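Local structure of TATA-box-binding protein (2Z8U) at residues I13-V18 / M109-D114; K149-I154 / V161-K166; K58-I63 / N70-K75; V19-I24 / K105-V110. The protein probably acts as a general transcription factor in archaea, binding the TATA box of promoters near the site where RNA polymerase starts. One frame throughout, in Å; residues are numbered along the deposited sequence.

Contact 1: residues I13-V18 / M109-D114; sequences IKIVNV and MVATAD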
loop_
_atom_site.group_PDB
_atom_site.type_symbol
_atom_site.label_atom_id
_atom_site.label_comp_id
_atom_site.label_asym_id
_atom_site.label_seq_id
_atom_site.Cartn_x
_atom_site.Cartn_y
_atom_site.Cartn_z
ATOM N N ILE B 13 22.821 18.519 26.548
ATOM C CA ILE B 13 21.612 17.739 26.783
ATOM C C ILE B 13 21.115 17.877 28.224
ATOM O O ILE B 13 21.891 17.727 29.171
ATOM C CB ILE B 13 21.864 16.221 26.456
ATOM C CG1 ILE B 13 21.954 15.987 24.939
ATOM C CG2 ILE B 13 20.874 15.287 27.178
ATOM C CD1 ILE B 13 20.731 16.431 24.112
ATOM N N LYS B 14 19.829 18.175 28.374
ATOM C CA LYS B 14 19.143 18.092 29.668
ATOM C C LYS B 14 18.024 17.081 29.548
ATOM O O LYS B 14 17.206 17.186 28.633
ATOM C CB LYS B 14 18.569 19.463 30.056
ATOM C CG LYS B 14 17.644 19.419 31.278
ATOM C CD LYS B 14 17.363 20.822 31.831
ATOM C CE LYS B 14 16.581 20.759 33.155
ATOM N NZ LYS B 14 17.006 19.620 34.043
ATOM N N ILE B 15 17.983 16.098 30.458
ATOM C CA ILE B 15 16.906 15.115 30.470
ATOM C C ILE B 15 15.757 15.751 31.242
ATOM O O ILE B 15 15.949 16.295 32.348
ATOM C CB ILE B 15 17.352 13.789 31.120
ATOM C CG1 ILE B 15 18.594 13.229 30.399
ATOM C CG2 ILE B 15 16.180 12.784 31.206
ATOM C CD1 ILE B 15 18.386 12.918 28.940
ATOM N N VAL B 16 14.587 15.761 30.630
ATOM C CA VAL B 16 13.451 16.453 31.218
ATOM C C VAL B 16 12.490 15.440 31.803
ATOM O O VAL B 16 11.909 15.664 32.863
ATOM C CB VAL B 16 12.775 17.435 30.226
ATOM C CG1 VAL B 16 11.425 17.897 30.757
ATOM C CG2 VAL B 16 13.673 18.661 30.002
ATOM N N ASN B 17 12.347 14.305 31.140
ATOM C CA ASN B 17 11.566 13.233 31.702
ATOM C C ASN B 17 12.050 11.862 31.270
ATOM O O ASN B 17 12.790 11.728 30.309
ATOM C CB ASN B 17 10.042 13.451 31.481
ATOM C CG ASN B 17 9.494 12.841 30.179
ATOM O OD1 ASN B 17 8.763 13.507 29.446
ATOM N ND2 ASN B 17 9.762 11.570 29.937
ATOM N N VAL B 18 11.639 10.834 32.001
ATOM C CA VAL B 18 11.930 9.465 31.577
ATOM C C VAL B 18 10.648 8.644 31.662
ATOM O O VAL B 18 9.741 9.012 32.412
ATOM C CB VAL B 18 13.034 8.805 32.429
ATOM C CG1 VAL B 18 14.333 9.596 32.395
ATOM C CG2 VAL B 18 12.580 8.586 33.899
ATOM N N MET B 109 12.836 8.670 26.931
ATOM C CA MET B 109 13.267 9.906 27.604
ATOM C C MET B 109 12.992 11.080 26.697
ATOM O O MET B 109 13.036 10.946 25.474
ATOM C CB MET B 109 14.770 9.917 27.896
ATOM C CG MET B 109 15.370 8.642 28.433
ATOM S SD MET B 109 17.177 8.622 28.540
ATOM C CE MET B 109 17.404 9.386 30.131
ATOM N N VAL B 110 12.719 12.232 27.298
ATOM C CA VAL B 110 12.661 13.494 26.570
ATOM C C VAL B 110 13.930 14.234 26.997
ATOM O O VAL B 110 14.188 14.378 28.197
ATOM C CB VAL B 110 11.413 14.338 26.947
ATOM C CG1 VAL B 110 11.510 15.762 26.398
ATOM C CG2 VAL B 110 10.115 13.684 26.444
ATOM N N ALA B 111 14.735 14.640 26.010
ATOM C CA ALA B 111 15.908 15.467 26.245
ATOM C C ALA B 111 15.690 16.764 25.475
ATOM O O ALA B 111 15.060 16.777 24.395
ATOM C CB ALA B 111 17.146 14.786 25.749
ATOM N N THR B 112 16.215 17.851 26.036
ATOM C CA THR B 112 16.185 19.145 25.368
ATOM C C THR B 112 17.597 19.732 25.283
ATOM O O THR B 112 18.501 19.405 26.092
ATOM C CB THR B 112 15.244 20.154 26.081
ATOM O OG1 THR B 112 15.702 20.383 27.427
ATOM C CG2 THR B 112 13.783 19.627 26.116
ATOM N N ALA B 113 17.777 20.577 24.268
ATOM C CA ALA B 113 19.016 21.299 24.085
ATOM C C ALA B 113 18.712 22.590 23.322
ATOM O O ALA B 113 17.612 22.800 22.836
ATOM C CB ALA B 113 20.033 20.450 23.357
ATOM N N ASP B 114 19.684 23.482 23.262
ATOM C CA ASP B 114 19.481 24.716 22.533
ATOM C C ASP B 114 20.578 24.816 21.503
ATOM O O ASP B 114 21.755 24.615 21.820
ATOM C CB ASP B 114 19.451 25.918 23.484
ATOM C CG ASP B 114 18.086 26.104 24.130
ATOM O OD1 ASP B 114 17.181 26.656 23.492
ATOM O OD2 ASP B 114 17.897 25.698 25.281
#
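V16 and N17 both face V110, so the antiparallel pairing of 13-18 with 109-114 holds a classic beta bulge. V110 O takes a nearly straight bond from V16 N (2.8 Å, 176°) and a long, weak one from N17 N (3.5 Å). Beside the bulge, K14 and T112 form a hydrogen-bonded pair: K14 N to T112 O is 2.9 Å, and T112 N bonds K14 O in return. The bulge is closed by V110 N, which reaches N17 O from above the carbonyl plane, at 3.1 Å.

Apolar contacts fill the face of I13, I15, V18, M109 and A111. The M109 chain bends at its last torsion (chi3 86°). This brings CE against both I15 and V18, 3.8 Å from I15 CG2 and 3.8 Å from V18 CG1. I15 CD1 rests on A111 CB at 3.9 Å, and I13 CG2 touches the same methyl.

V16, the extra residue of the bulge, points at the partner strand; its side chain runs aslant to that of T112, with CG2 3.7 Å from T112 OG1. On the face of V110 and T112, the N17 side chain lies against V110.

The two strands join the two repeats in the middle of the saddle-shaped TBP sheet. I13 and A113 pack on helix 168-183. V110 and T112 touch V161 of the next strand, 159-163. E132 and Q137 of a second subunit press on V110 and T112.

Contact 2: residues K149-I154 / V161-K166; sequences KVVVLI and VITGLK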
loop_
_atom_site.group_PDB
_atom_site.type_symbol
_atom_site.label_atom_id
_atom_site.label_comp_id
_atom_site.label_asym_id
_atom_site.label_seq_id
_atom_site.Cartn_x
_atom_site.Cartn_y
_atom_site.Cartn_z
ATOM N N LYS B 149 17.850 5.651 17.254
ATOM C CA LYS B 149 16.479 5.681 16.748
ATOM C C LYS B 149 15.680 6.661 17.590
ATOM O O LYS B 149 15.154 6.302 18.645
ATOM C CB LYS B 149 15.870 4.280 16.801
ATOM C CG LYS B 149 14.401 4.212 16.410
ATOM C CD LYS B 149 13.828 2.824 16.715
ATOM C CE LYS B 149 12.314 2.817 16.486
ATOM N NZ LYS B 149 11.711 1.544 16.980
ATOM N N VAL B 150 15.628 7.914 17.135
ATOM C CA VAL B 150 14.969 8.986 17.886
ATOM C C VAL B 150 14.121 9.868 16.976
ATOM O O VAL B 150 14.283 9.854 15.761
ATOM C CB VAL B 150 15.981 9.861 18.663
ATOM C CG1 VAL B 150 16.703 9.018 19.730
ATOM C CG2 VAL B 150 16.974 10.513 17.731
ATOM N N VAL B 151 13.217 10.628 17.581
ATOM C CA VAL B 151 12.452 11.639 16.878
ATOM C C VAL B 151 12.882 12.955 17.433
ATOM O O VAL B 151 12.923 13.138 18.656
ATOM C CB VAL B 151 10.917 11.460 17.042
ATOM C CG1 VAL B 151 10.150 12.684 16.448
ATOM C CG2 VAL B 151 10.496 10.198 16.369
ATOM N N VAL B 152 13.243 13.870 16.540
ATOM C CA VAL B 152 13.741 15.191 16.954
ATOM C C VAL B 152 12.756 16.269 16.497
ATOM O O VAL B 152 12.226 16.190 15.397
ATOM C CB VAL B 152 15.137 15.478 16.355
ATOM C CG1 VAL B 152 15.675 16.848 16.837
ATOM C CG2 VAL B 152 16.129 14.351 16.728
ATOM N N LEU B 153 12.477 17.222 17.371
ATOM C CA LEU B 153 11.721 18.409 16.994
ATOM C C LEU B 153 12.619 19.620 17.176
ATOM O O LEU B 153 13.231 19.804 18.237
ATOM C CB LEU B 153 10.467 18.564 17.850
ATOM C CG LEU B 153 9.698 17.285 18.201
ATOM C CD1 LEU B 153 8.680 17.600 19.277
ATOM C CD2 LEU B 153 9.022 16.712 16.968
ATOM N N ILE B 154 12.711 20.431 16.137
ATOM C CA ILE B 154 13.541 21.625 16.166
ATOM C C ILE B 154 12.646 22.840 16.014
ATOM O O ILE B 154 11.870 22.917 15.053
ATOM C CB ILE B 154 14.562 21.624 15.009
ATOM C CG1 ILE B 154 15.442 20.362 15.059
ATOM C CG2 ILE B 154 15.394 22.920 15.070
ATOM C CD1 ILE B 154 16.305 20.113 13.811
ATOM N N VAL B 161 14.121 19.229 20.850
ATOM C CA VAL B 161 13.601 18.220 21.771
ATOM C C VAL B 161 13.905 16.893 21.109
ATOM O O VAL B 161 13.572 16.686 19.935
ATOM C CB VAL B 161 12.071 18.366 21.975
ATOM C CG1 VAL B 161 11.483 17.182 22.793
ATOM C CG2 VAL B 161 11.727 19.713 22.601
ATOM N N ILE B 162 14.522 15.982 21.854
ATOM C CA ILE B 162 14.795 14.650 21.330
ATOM C C ILE B 162 13.956 13.630 22.107
ATOM O O ILE B 162 13.977 13.641 23.342
ATOM C CB ILE B 162 16.297 14.318 21.433
ATOM C CG1 ILE B 162 17.141 15.429 20.772
ATOM C CG2 ILE B 162 16.593 12.972 20.792
ATOM C CD1 ILE B 162 18.611 15.378 21.131
ATOM N N THR B 163 13.200 12.782 21.394
ATOM C CA THR B 163 12.354 11.764 22.045
ATOM C C THR B 163 12.681 10.372 21.526
ATOM O O THR B 163 13.369 10.225 20.515
ATOM C CB THR B 163 10.836 12.070 21.895
ATOM O OG1 THR B 163 10.427 11.901 20.530
ATOM C CG2 THR B 163 10.513 13.513 22.292
ATOM N N GLY B 164 12.204 9.337 22.212
ATOM C CA GLY B 164 12.476 7.972 21.782
ATOM C C GLY B 164 13.789 7.427 22.308
ATOM O O GLY B 164 14.198 6.313 21.965
ATOM N N LEU B 165 14.431 8.202 23.173
ATOM C CA LEU B 165 15.731 7.860 23.755
ATOM C C LEU B 165 15.722 6.722 24.762
ATOM O O LEU B 165 14.830 6.646 25.594
ATOM C CB LEU B 165 16.288 9.077 24.472
ATOM C CG LEU B 165 16.800 10.174 23.557
ATOM C CD1 LEU B 165 16.823 11.490 24.308
ATOM C CD2 LEU B 165 18.168 9.784 23.054
ATOM N N LYS B 166 16.752 5.878 24.706
ATOM C CA LYS B 166 16.946 4.793 25.674
ATOM C C LYS B 166 18.050 5.100 26.679
ATOM O O LYS B 166 18.206 4.385 27.679
ATOM C CB LYS B 166 17.250 3.483 24.949
ATOM C CG LYS B 166 16.218 3.136 23.883
ATOM C CD LYS B 166 15.012 2.463 24.515
ATOM C CE LYS B 166 13.892 2.256 23.497
ATOM N NZ LYS B 166 12.725 1.612 24.139
HETATM O O HOH W 1 16.197 4.849 20.751
#
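V151 and T163 form one hydrogen-bonded pair of the hairpin made by 149-154 and 161-166, a hairpin of the second TBP repeat, and L153 and V161 form the other. V151 O accepts T163 N at 2.8 Å. V151 N comes to T163 O from above the carbonyl plane at 3.0 Å. L153 and V161 exchange two bonds, of which L153 N to V161 O is 2.8 Å. The T163 hydroxyl lies between its own backbone N and carbonyl carbon (chi1 69°). There OG1 makes a weak second bond to V151 O and sits 3.5 Å from V151 CB.

Where the strands part, a water takes over. It donates to K149 O and to G164 O, each at 2.8 Å, and so bridges two acceptors that could not bond each other. G164 turns the chain here with a positive phi of 86°.

Apolar contacts gather round V150. Its CB meets I162 CG2 at 3.8 Å, and its CG1 meets L165 CD2 at 3.7 Å. Both neighbours cross V150 at a slant.

V152 and I162 lie on I178 of helix 168-183, and L165 on A171, so this face forms core with the helix. V151, L153 and V161 lie on the opposite face, where R144, F138 and Q137 of a second subunit pack. Strand 141-146 flanks 149-154, and strand 105-114 flanks 161-163.

Contact 3: residues K58-I63 / N70-K75; sequences KVALLI and NCTGAK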
loop_
_atom_site.group_PDB
_atom_site.type_symbol
_atom_site.label_atom_id
_atom_site.label_comp_id
_atom_site.label_asym_id
_atom_site.label_seq_id
_atom_site.Cartn_x
_atom_site.Cartn_y
_atom_site.Cartn_z
ATOM N N LYS B 58 5.320 14.364 40.895
ATOM C CA LYS B 58 4.264 14.215 39.889
ATOM C C LYS B 58 4.606 13.046 38.957
ATOM O O LYS B 58 5.151 13.243 37.869
ATOM C CB LYS B 58 4.115 15.509 39.086
ATOM C CG LYS B 58 2.706 15.796 38.550
ATOM C CD LYS B 58 2.633 17.150 37.802
ATOM C CE LYS B 58 2.634 18.368 38.749
ATOM N NZ LYS B 58 2.539 19.685 38.038
ATOM N N VAL B 59 4.315 11.830 39.400
ATOM C CA VAL B 59 4.565 10.642 38.578
ATOM C C VAL B 59 3.318 9.755 38.566
ATOM O O VAL B 59 2.523 9.780 39.508
ATOM C CB VAL B 59 5.808 9.823 39.054
ATOM C CG1 VAL B 59 7.095 10.659 39.023
ATOM C CG2 VAL B 59 5.588 9.239 40.445
ATOM N N ALA B 60 3.164 8.969 37.503
ATOM C CA ALA B 60 2.034 8.074 37.368
ATOM C C ALA B 60 2.536 6.663 37.084
ATOM O O ALA B 60 3.540 6.474 36.384
ATOM C CB ALA B 60 1.114 8.547 36.243
ATOM N N LEU B 61 1.828 5.686 37.625
ATOM C CA LEU B 61 2.193 4.287 37.421
ATOM C C LEU B 61 1.002 3.544 36.839
ATOM O O LEU B 61 -0.144 3.805 37.215
ATOM C CB LEU B 61 2.622 3.635 38.748
ATOM C CG LEU B 61 3.890 4.160 39.460
ATOM C CD1 LEU B 61 3.559 5.275 40.448
ATOM C CD2 LEU B 61 4.525 3.027 40.209
ATOM N N LEU B 62 1.289 2.622 35.926
ATOM C CA LEU B 62 0.311 1.714 35.378
ATOM C C LEU B 62 0.750 0.329 35.806
ATOM O O LEU B 62 1.891 -0.075 35.545
ATOM C CB LEU B 62 0.247 1.829 33.849
ATOM C CG LEU B 62 -0.599 0.821 33.044
ATOM C CD1 LEU B 62 -2.065 0.819 33.434
ATOM C CD2 LEU B 62 -0.447 1.093 31.546
ATOM N N ILE B 63 -0.130 -0.358 36.539
ATOM C CA ILE B 63 0.207 -1.662 37.094
ATOM C C ILE B 63 -0.689 -2.759 36.512
ATOM O O ILE B 63 -1.913 -2.641 36.557
ATOM C CB ILE B 63 0.066 -1.687 38.637
ATOM C CG1 ILE B 63 0.798 -0.495 39.280
ATOM C CG2 ILE B 63 0.543 -3.050 39.184
ATOM C CD1 ILE B 63 0.640 -0.386 40.782
ATOM N N ASN B 70 4.517 0.318 34.256
ATOM C CA ASN B 70 5.037 1.406 33.421
ATOM C C ASN B 70 4.865 2.688 34.226
ATOM O O ASN B 70 3.863 2.858 34.934
ATOM C CB ASN B 70 4.274 1.495 32.102
ATOM C CG ASN B 70 4.505 0.279 31.193
ATOM O OD1 ASN B 70 5.586 -0.328 31.182
ATOM N ND2 ASN B 70 3.479 -0.086 30.431
ATOM N N CYS B 71 5.853 3.571 34.158
ATOM C CA CYS B 71 5.864 4.756 35.006
ATOM C C CYS B 71 6.343 5.957 34.204
ATOM O O CYS B 71 7.385 5.902 33.554
ATOM C CB CYS B 71 6.747 4.528 36.254
ATOM S SG CYS B 71 7.114 6.011 37.228
ATOM N N THR B 72 5.552 7.028 34.269
ATOM C CA THR B 72 5.783 8.253 33.520
ATOM C C THR B 72 5.866 9.421 34.499
ATOM O O THR B 72 5.385 9.324 35.627
ATOM C CB THR B 72 4.612 8.467 32.507
ATOM O OG1 THR B 72 4.917 9.557 31.643
ATOM C CG2 THR B 72 3.316 8.748 33.229
ATOM N N GLY B 73 6.494 10.516 34.073
ATOM C CA GLY B 73 6.469 11.754 34.830
ATOM C C GLY B 73 7.749 12.075 35.567
ATOM O O GLY B 73 8.013 13.248 35.867
ATOM N N ALA B 74 8.538 11.046 35.884
ATOM C CA ALA B 74 9.782 11.241 36.630
ATOM C C ALA B 74 10.818 12.015 35.804
ATOM O O ALA B 74 10.843 11.913 34.578
ATOM C CB ALA B 74 10.343 9.914 37.069
ATOM N N LYS B 75 11.655 12.776 36.493
ATOM C CA LYS B 75 12.695 13.582 35.871
ATOM C C LYS B 75 13.897 12.703 35.510
ATOM O O LYS B 75 14.678 13.050 34.625
ATOM C CB LYS B 75 13.149 14.724 36.800
ATOM C CG LYS B 75 12.096 15.794 37.139
ATOM C CD LYS B 75 12.750 16.988 37.879
ATOM C CE LYS B 75 11.714 17.963 38.424
ATOM N NZ LYS B 75 12.311 19.275 38.827
#
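A60 pairs with T72 and L62 with N70 in a regular antiparallel hairpin of the first TBP repeat, whose strand axes run at 165° and come within 4.7 Å. Both are hydrogen-bonded pairs. The A60 N to T72 O bond is 2.9 Å long, and the L62 N to N70 O bond is 2.8 Å. L61 and C71 form the non-hydrogen-bonded pair between them. C71 CA adds a CA-H...O contact to A60 O at 3.2 Å. Beyond T72 the chain turns at G73, which has a positive phi (105°). K58 O and G73 O then face each other as two acceptors with no bond between them.

The side chains meet on both faces. A60 CB touches T72 CG2 at 3.7 Å. T72 puts this methyl between its backbone N and carbonyl carbon (chi1 -172° for OG1), so that carbon, not the hydroxyl, meets A60. On the other face V59 CG1 lies over the A74 backbone, 3.5 Å from A74 N, and near A74 CB at 3.9 Å. L61 CG and C71 CB make a looser contact at 4.3 Å.

V59 and L61 pack on A83 and I84 of helix 77-94, and A74 on A80. L126 of a second subunit packs on A60, L62 and T72 from the other side. Strand 50-54 flanks 59-63, while strand 14-23 flanks 70-72 through C71 and V20.

Contact 4: residues V19-I24 / K105-V110; sequences VVSTKI and KIQNMV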
loop_
_atom_site.group_PDB
_atom_site.type_symbol
_atom_site.label_atom_id
_atom_site.label_comp_id
_atom_site.label_asym_id
_atom_site.label_seq_id
_atom_site.Cartn_x
_atom_site.Cartn_y
_atom_site.Cartn_z
ATOM N N VAL B 19 10.546 7.591 30.847
ATOM C CA VAL B 19 9.498 6.578 30.996
ATOM C C VAL B 19 10.258 5.301 31.360
ATOM O O VAL B 19 11.231 4.967 30.703
ATOM C CB VAL B 19 8.668 6.410 29.693
ATOM C CG1 VAL B 19 7.651 5.239 29.806
ATOM C CG2 VAL B 19 7.959 7.731 29.326
ATOM N N VAL B 20 9.860 4.628 32.429
ATOM C CA VAL B 20 10.531 3.398 32.843
ATOM C C VAL B 20 9.536 2.239 32.952
ATOM O O VAL B 20 8.319 2.466 33.126
ATOM C CB VAL B 20 11.269 3.560 34.193
ATOM C CG1 VAL B 20 12.305 4.711 34.139
ATOM C CG2 VAL B 20 10.271 3.763 35.373
ATOM N N SER B 21 10.051 1.018 32.832
ATOM C CA SER B 21 9.256 -0.178 33.117
ATOM C C SER B 21 9.966 -1.062 34.114
ATOM O O SER B 21 11.195 -0.994 34.266
ATOM C CB SER B 21 9.006 -1.007 31.838
ATOM O OG SER B 21 10.251 -1.359 31.246
ATOM N N THR B 22 9.187 -1.909 34.791
ATOM C CA THR B 22 9.752 -2.945 35.607
ATOM C C THR B 22 8.694 -4.030 35.826
ATOM O O THR B 22 7.591 -3.952 35.266
ATOM C CB THR B 22 10.309 -2.385 36.952
ATOM O OG1 THR B 22 11.075 -3.402 37.591
ATOM C CG2 THR B 22 9.184 -1.940 37.897
ATOM N N LYS B 23 9.054 -5.050 36.597
ATOM C CA LYS B 23 8.125 -6.070 37.018
ATOM C C LYS B 23 8.207 -6.168 38.540
ATOM O O LYS B 23 9.288 -6.347 39.091
ATOM C CB LYS B 23 8.471 -7.404 36.353
ATOM C CG LYS B 23 7.401 -8.490 36.588
ATOM C CD LYS B 23 7.587 -9.648 35.604
ATOM C CE LYS B 23 6.431 -10.642 35.718
ATOM N NZ LYS B 23 6.079 -11.126 34.353
ATOM N N ILE B 24 7.078 -6.029 39.221
ATOM C CA ILE B 24 7.083 -5.990 40.687
ATOM C C ILE B 24 6.556 -7.284 41.363
ATOM O O ILE B 24 6.534 -7.388 42.585
ATOM C CB ILE B 24 6.350 -4.692 41.246
ATOM C CG1 ILE B 24 4.824 -4.752 41.036
ATOM C CG2 ILE B 24 7.018 -3.402 40.672
ATOM C CD1 ILE B 24 4.055 -3.592 41.711
ATOM N N LYS B 105 13.995 -0.239 34.168
ATOM C CA LYS B 105 14.507 -0.109 32.781
ATOM C C LYS B 105 13.993 1.167 32.109
ATOM O O LYS B 105 12.781 1.439 32.133
ATOM C CB LYS B 105 14.078 -1.341 31.950
ATOM C CG LYS B 105 14.456 -1.258 30.463
ATOM C CD LYS B 105 14.536 -2.655 29.884
ATOM C CE LYS B 105 13.549 -2.855 28.762
ATOM N NZ LYS B 105 13.325 -4.313 28.483
ATOM N N ILE B 106 14.885 1.940 31.488
ATOM C CA ILE B 106 14.436 3.113 30.748
ATOM C C ILE B 106 13.786 2.674 29.441
ATOM O O ILE B 106 14.386 1.942 28.675
ATOM C CB ILE B 106 15.595 4.148 30.493
ATOM C CG1 ILE B 106 15.970 4.850 31.808
ATOM C CG2 ILE B 106 15.176 5.197 29.466
ATOM C CD1 ILE B 106 17.362 5.551 31.756
ATOM N N GLN B 107 12.551 3.113 29.212
ATOM C CA GLN B 107 11.860 2.845 27.962
ATOM C C GLN B 107 11.883 4.032 27.014
ATOM O O GLN B 107 11.878 3.855 25.805
ATOM C CB GLN B 107 10.410 2.467 28.202
ATOM C CG GLN B 107 10.231 1.142 28.899
ATOM C CD GLN B 107 10.652 -0.034 28.034
ATOM O OE1 GLN B 107 10.757 0.081 26.806
ATOM N NE2 GLN B 107 10.913 -1.171 28.675
ATOM N N ASN B 108 11.816 5.228 27.570
ATOM C CA ASN B 108 11.815 6.463 26.773
ATOM C C ASN B 108 12.387 7.612 27.605
ATOM O O ASN B 108 12.424 7.543 28.828
ATOM C CB ASN B 108 10.377 6.813 26.331
ATOM C CG ASN B 108 10.307 7.443 24.939
ATOM O OD1 ASN B 108 11.183 8.207 24.541
ATOM N ND2 ASN B 108 9.226 7.130 24.198
ATOM N N MET B 109 12.836 8.670 26.931
ATOM C CA MET B 109 13.267 9.906 27.604
ATOM C C MET B 109 12.992 11.080 26.697
ATOM O O MET B 109 13.036 10.946 25.474
ATOM C CB MET B 109 14.770 9.917 27.896
ATOM C CG MET B 109 15.370 8.642 28.433
ATOM S SD MET B 109 17.177 8.622 28.540
ATOM C CE MET B 109 17.404 9.386 30.131
ATOM N N VAL B 110 12.719 12.232 27.298
ATOM C CA VAL B 110 12.661 13.494 26.570
ATOM C C VAL B 110 13.930 14.234 26.997
ATOM O O VAL B 110 14.188 14.378 28.197
ATOM C CB VAL B 110 11.413 14.338 26.947
ATOM C CG1 VAL B 110 11.510 15.762 26.398
ATOM C CG2 VAL B 110 10.115 13.684 26.444
#
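Q107 and N108 both face V19, and both backbone N-H groups converge on V19 O. This is a classic beta bulge in the central strand pair of the TBP saddle. Q107 N bonds V19 O at 2.7 Å and N108 N bonds it at 3.2 Å. The two donors come from the same face of the carbonyl plane, each tilted out of it. V19 N in return bonds N108 O at 2.8 Å, from above that carbonyl's plane.

Past the bulge the pairing is regular. S21 and K105 form a hydrogen-bonded pair, with S21 N to K105 O at 2.8 Å and K105 N to S21 O at 2.9 Å. V20 and I106 form the non-hydrogen-bonded pair, where V20 CB lies 3.3 Å from K105 O. V20 also packs on A80 and I84 of helix 77-94.

V19 and N108 point the same way and lie side by side, with their CB atoms 3.8 Å apart. Both are touched by a second subunit, V19 by its E132 and N108 by its T131. Q107 O and N108 OD1 meet the end of segment 161-166, accepting from K166 NZ and, weakly, from G164 N.

The Q107 chain folds back at chi2 (-68°) over S21. There NE2 donates to S21 OG at 2.7 Å, with OG close to the plane of the amide and an N-H...O angle of 166°.

Overall arrangement
Contacts 1 and 4 lie on the same two long strands, 14-23 and 105-114, with centres about 15 Å apart. Their bulges match: V16 and N17 face V110 as Q107 and N108 face V19, each 91 positions on in the second repeat. Contacts 2 and 3 are equivalent hairpins of the two repeats, about 19 Å apart between centres and not touching. Contact 2 joins contact 1 through A111 O and I162 N at 2.7 Å. Contact 3 joins contact 4 through C71 N and V20 O at 2.9 Å. All four build one sheet. Its helix-free face is the DNA-binding side in TBP relatives; here a second subunit packs against it.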